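Local structure of UPF0098 protein YbcL (Escherichia coli, 1FUX) at residues N31-V41 and V75-G83. The protein is a periplasmic homodimer of unknown function that belongs to the phosphatidylethanolamine-binding protein family and is related to Raf kinase inhibitor protein. Numbering follows the deposited sequence.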
loop_
_atom_site.group_PDB
_atom_site.type_symbol
_atom_site.label_atom_id
_atom_site.label_comp_id
_atom_site.label_asym_id
_atom_site.label_seq_id
_atom_site.Cartn_x
_atom_site.Cartn_y
_atom_site.Cartn_z
ATOM N N ASN A 31 -7.399 -17.942 -8.091
ATOM C CA ASN A 31 -7.667 -16.780 -7.237
ATOM C C ASN A 31 -8.597 -17.049 -6.075
ATOM O O ASN A 31 -9.587 -16.340 -5.835
ATOM C CB ASN A 31 -8.126 -15.639 -8.182
ATOM C CG ASN A 31 -7.954 -14.247 -7.593
ATOM O OD1 ASN A 31 -7.045 -13.991 -6.800
ATOM N ND2 ASN A 31 -8.839 -13.301 -7.883
ATOM N N THR A 32 -8.357 -18.148 -5.328
ATOM C CA THR A 32 -9.212 -18.523 -4.209
ATOM C C THR A 32 -8.431 -18.463 -2.877
ATOM O O THR A 32 -7.329 -18.972 -2.915
ATOM C CB THR A 32 -9.644 -20.003 -4.376
ATOM O OG1 THR A 32 -10.477 -20.061 -5.568
ATOM C CG2 THR A 32 -10.518 -20.512 -3.249
ATOM N N SER A 33 -9.054 -17.948 -1.831
ATOM C CA SER A 33 -8.341 -17.870 -0.552
ATOM C C SER A 33 -8.333 -19.261 0.073
ATOM O O SER A 33 -9.307 -19.982 -0.048
ATOM C CB SER A 33 -9.068 -16.933 0.380
ATOM O OG SER A 33 -10.439 -17.246 0.606
ATOM N N PRO A 34 -7.216 -19.637 0.675
ATOM C CA PRO A 34 -7.184 -20.912 1.413
ATOM C C PRO A 34 -7.930 -20.863 2.724
ATOM O O PRO A 34 -8.126 -19.813 3.363
ATOM C CB PRO A 34 -5.665 -21.056 1.610
ATOM C CG PRO A 34 -5.259 -19.636 1.918
ATOM C CD PRO A 34 -5.957 -18.844 0.809
ATOM N N SER A 35 -8.369 -22.051 3.223
ATOM C CA SER A 35 -9.015 -22.089 4.520
ATOM C C SER A 35 -7.941 -21.818 5.589
ATOM O O SER A 35 -6.761 -22.004 5.360
ATOM C CB SER A 35 -9.670 -23.444 4.870
ATOM O OG SER A 35 -8.644 -24.434 4.948
ATOM N N LEU A 36 -8.380 -21.399 6.748
ATOM C CA LEU A 36 -7.565 -21.103 7.928
ATOM C C LEU A 36 -8.383 -21.438 9.182
ATOM O O LEU A 36 -9.555 -21.089 9.315
ATOM C CB LEU A 36 -7.202 -19.594 8.038
ATOM C CG LEU A 36 -6.357 -19.073 6.855
ATOM C CD1 LEU A 36 -6.329 -17.538 6.779
ATOM C CD2 LEU A 36 -4.927 -19.597 6.893
ATOM N N THR A 37 -7.735 -22.137 10.121
ATOM C CA THR A 37 -8.428 -22.438 11.377
ATOM C C THR A 37 -7.460 -22.012 12.535
ATOM O O THR A 37 -6.364 -22.548 12.534
ATOM C CB THR A 37 -8.663 -23.955 11.548
ATOM O OG1 THR A 37 -9.322 -24.448 10.366
ATOM C CG2 THR A 37 -9.521 -24.244 12.788
ATOM N N TRP A 38 -7.949 -21.191 13.383
ATOM C CA TRP A 38 -7.075 -20.766 14.492
ATOM C C TRP A 38 -7.527 -21.292 15.844
ATOM O O TRP A 38 -8.718 -21.542 16.099
ATOM C CB TRP A 38 -6.993 -19.248 14.460
ATOM C CG TRP A 38 -8.240 -18.455 14.400
ATOM C CD1 TRP A 38 -8.923 -17.914 15.437
ATOM C CD2 TRP A 38 -8.962 -18.032 13.217
ATOM N NE1 TRP A 38 -9.993 -17.175 15.022
ATOM C CE2 TRP A 38 -10.028 -17.242 13.630
ATOM C CE3 TRP A 38 -8.769 -18.253 11.834
ATOM C CZ2 TRP A 38 -10.969 -16.645 12.768
ATOM C CZ3 TRP A 38 -9.702 -17.660 10.973
ATOM C CH2 TRP A 38 -10.788 -16.871 11.421
ATOM N N SER A 39 -6.559 -21.305 16.754
ATOM C CA SER A 39 -6.822 -21.801 18.105
ATOM C C SER A 39 -5.910 -21.090 19.090
ATOM O O SER A 39 -5.047 -20.269 18.734
ATOM C CB SER A 39 -6.554 -23.307 18.157
ATOM O OG SER A 39 -5.121 -23.496 18.139
ATOM N N GLY A 40 -6.073 -21.426 20.374
ATOM C CA GLY A 40 -5.238 -20.695 21.355
ATOM C C GLY A 40 -5.795 -19.290 21.442
ATOM O O GLY A 40 -5.053 -18.381 21.847
ATOM N N VAL A 41 -7.064 -19.007 21.159
ATOM C CA VAL A 41 -7.484 -17.627 21.217
ATOM C C VAL A 41 -7.208 -17.046 22.611
ATOM O O VAL A 41 -7.565 -17.614 23.624
ATOM C CB VAL A 41 -8.819 -17.170 20.682
ATOM C CG1 VAL A 41 -9.419 -18.162 19.698
ATOM C CG2 VAL A 41 -9.807 -16.615 21.666
ATOM N N VAL A 75 -16.099 -16.894 15.851
ATOM C CA VAL A 75 -15.681 -17.770 14.751
ATOM C C VAL A 75 -14.201 -18.079 14.804
ATOM O O VAL A 75 -13.335 -17.217 15.051
ATOM C CB VAL A 75 -16.298 -17.382 13.418
ATOM C CG1 VAL A 75 -17.479 -16.387 13.432
ATOM C CG2 VAL A 75 -15.324 -17.056 12.313
ATOM N N THR A 76 -13.783 -19.309 14.522
ATOM C CA THR A 76 -12.390 -19.736 14.556
ATOM C C THR A 76 -11.979 -20.352 13.220
ATOM O O THR A 76 -10.988 -21.045 13.081
ATOM C CB THR A 76 -11.973 -20.677 15.709
ATOM O OG1 THR A 76 -12.874 -21.802 15.757
ATOM C CG2 THR A 76 -11.983 -19.973 17.049
ATOM N N TYR A 77 -12.708 -19.921 12.152
ATOM C CA TYR A 77 -12.423 -20.555 10.881
ATOM C C TYR A 77 -12.864 -19.711 9.682
ATOM O O TYR A 77 -13.941 -19.215 9.816
ATOM C CB TYR A 77 -13.431 -21.736 10.820
ATOM C CG TYR A 77 -13.399 -22.550 9.553
ATOM C CD1 TYR A 77 -12.205 -23.147 9.169
ATOM C CD2 TYR A 77 -14.529 -22.739 8.746
ATOM C CE1 TYR A 77 -12.071 -23.909 8.038
ATOM C CE2 TYR A 77 -14.429 -23.523 7.604
ATOM C CZ TYR A 77 -13.220 -24.088 7.264
ATOM O OH TYR A 77 -13.087 -24.890 6.156
ATOM N N LEU A 78 -12.083 -19.727 8.657
ATOM C CA LEU A 78 -12.432 -19.164 7.368
ATOM C C LEU A 78 -12.393 -20.338 6.394
ATOM O O LEU A 78 -11.367 -20.955 6.131
ATOM C CB LEU A 78 -11.445 -18.087 6.891
ATOM C CG LEU A 78 -11.624 -16.737 7.592
ATOM C CD1 LEU A 78 -10.777 -15.676 6.848
ATOM C CD2 LEU A 78 -13.047 -16.282 7.681
ATOM N N PRO A 79 -13.499 -20.531 5.688
ATOM C CA PRO A 79 -13.525 -21.589 4.684
ATOM C C PRO A 79 -12.799 -21.199 3.416
ATOM O O PRO A 79 -12.557 -19.970 3.191
ATOM C CB PRO A 79 -15.026 -21.784 4.393
ATOM C CG PRO A 79 -15.653 -20.501 4.761
ATOM C CD PRO A 79 -14.772 -19.849 5.832
ATOM N N VAL A 80 -12.498 -22.186 2.593
ATOM C CA VAL A 80 -11.891 -21.915 1.275
ATOM C C VAL A 80 -12.802 -20.953 0.482
ATOM O O VAL A 80 -14.015 -20.983 0.628
ATOM C CB VAL A 80 -11.737 -23.162 0.404
ATOM C CG1 VAL A 80 -11.337 -22.823 -1.038
ATOM C CG2 VAL A 80 -10.668 -24.097 0.952
ATOM N N ASP A 81 -12.109 -19.998 -0.165
ATOM C CA ASP A 81 -12.816 -18.979 -0.946
ATOM C C ASP A 81 -13.600 -18.004 -0.111
ATOM O O ASP A 81 -14.393 -17.247 -0.717
ATOM C CB ASP A 81 -13.707 -19.645 -2.034
ATOM C CG ASP A 81 -13.864 -18.785 -3.259
ATOM O OD1 ASP A 81 -13.035 -17.892 -3.578
ATOM O OD2 ASP A 81 -14.847 -19.018 -3.996
ATOM N N ALA A 82 -13.414 -17.829 1.196
ATOM C CA ALA A 82 -14.110 -16.840 1.975
ATOM C C ALA A 82 -13.802 -15.407 1.434
ATOM O O ALA A 82 -14.613 -14.513 1.634
ATOM C CB ALA A 82 -13.627 -16.886 3.427
ATOM N N GLY A 83 -12.678 -15.240 0.762
ATOM C CA GLY A 83 -12.304 -13.919 0.261
ATOM C C GLY A 83 -12.831 -13.576 -1.105
ATOM O O GLY A 83 -12.302 -12.591 -1.711
HETATM O O HOH W 1 -12.632 -16.800 -6.032
HETATM O O HOH W 2 -11.318 -16.064 -2.417
HETATM O O HOH W 3 -10.400 -18.385 3.084
#
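Leu36 and Leu78 form an antiparallel hydrogen-bonded pair, with Leu78 N to Leu36 O at 2.9 Å and the return bond from Leu36 N to Leu78 O. Trp38 N adds a bond to Thr76 O. The indole side is closely covered. Trp38 CG stands between the backbone N and the carbonyl carbon (chi1 51°), which lays the indole over the Thr76-Tyr77 backbone. Thr76 CA sits 3.7 Å from the centroid of the Trp38 five-membered ring, a CH-pi contact over the face. Leu78 CG meets the ring edge, in plane, at Trp38 CH2. With an alanine at Trp38, Thr76 CA and Leu78 CG would probably lose their aromatic cover. The tight spot is Thr32 CG2 against Val80 CG1, at 3.3 Å. The Thr37-Tyr77 side is more exposed to solvent; Thr37 OG1 lies at the edge of the Tyr77 ring, 3.4 Å from Tyr77 CD1. Asp81 N, within the type II turn Pro79-Ala82, makes a straight bond (179°) to Ser33 O. Asp81 OD2 pairs with Lys89 and Arg84. Strand 36-39 lies between strands 4-6 and 77-78. Leu36 and Leu78 pack on Val50 of strand 47-54, and Trp38 on Val124 of strand 118-127, joining this small sheet to the five-stranded one, consistent with the phosphatidylethanolamine-binding protein fold.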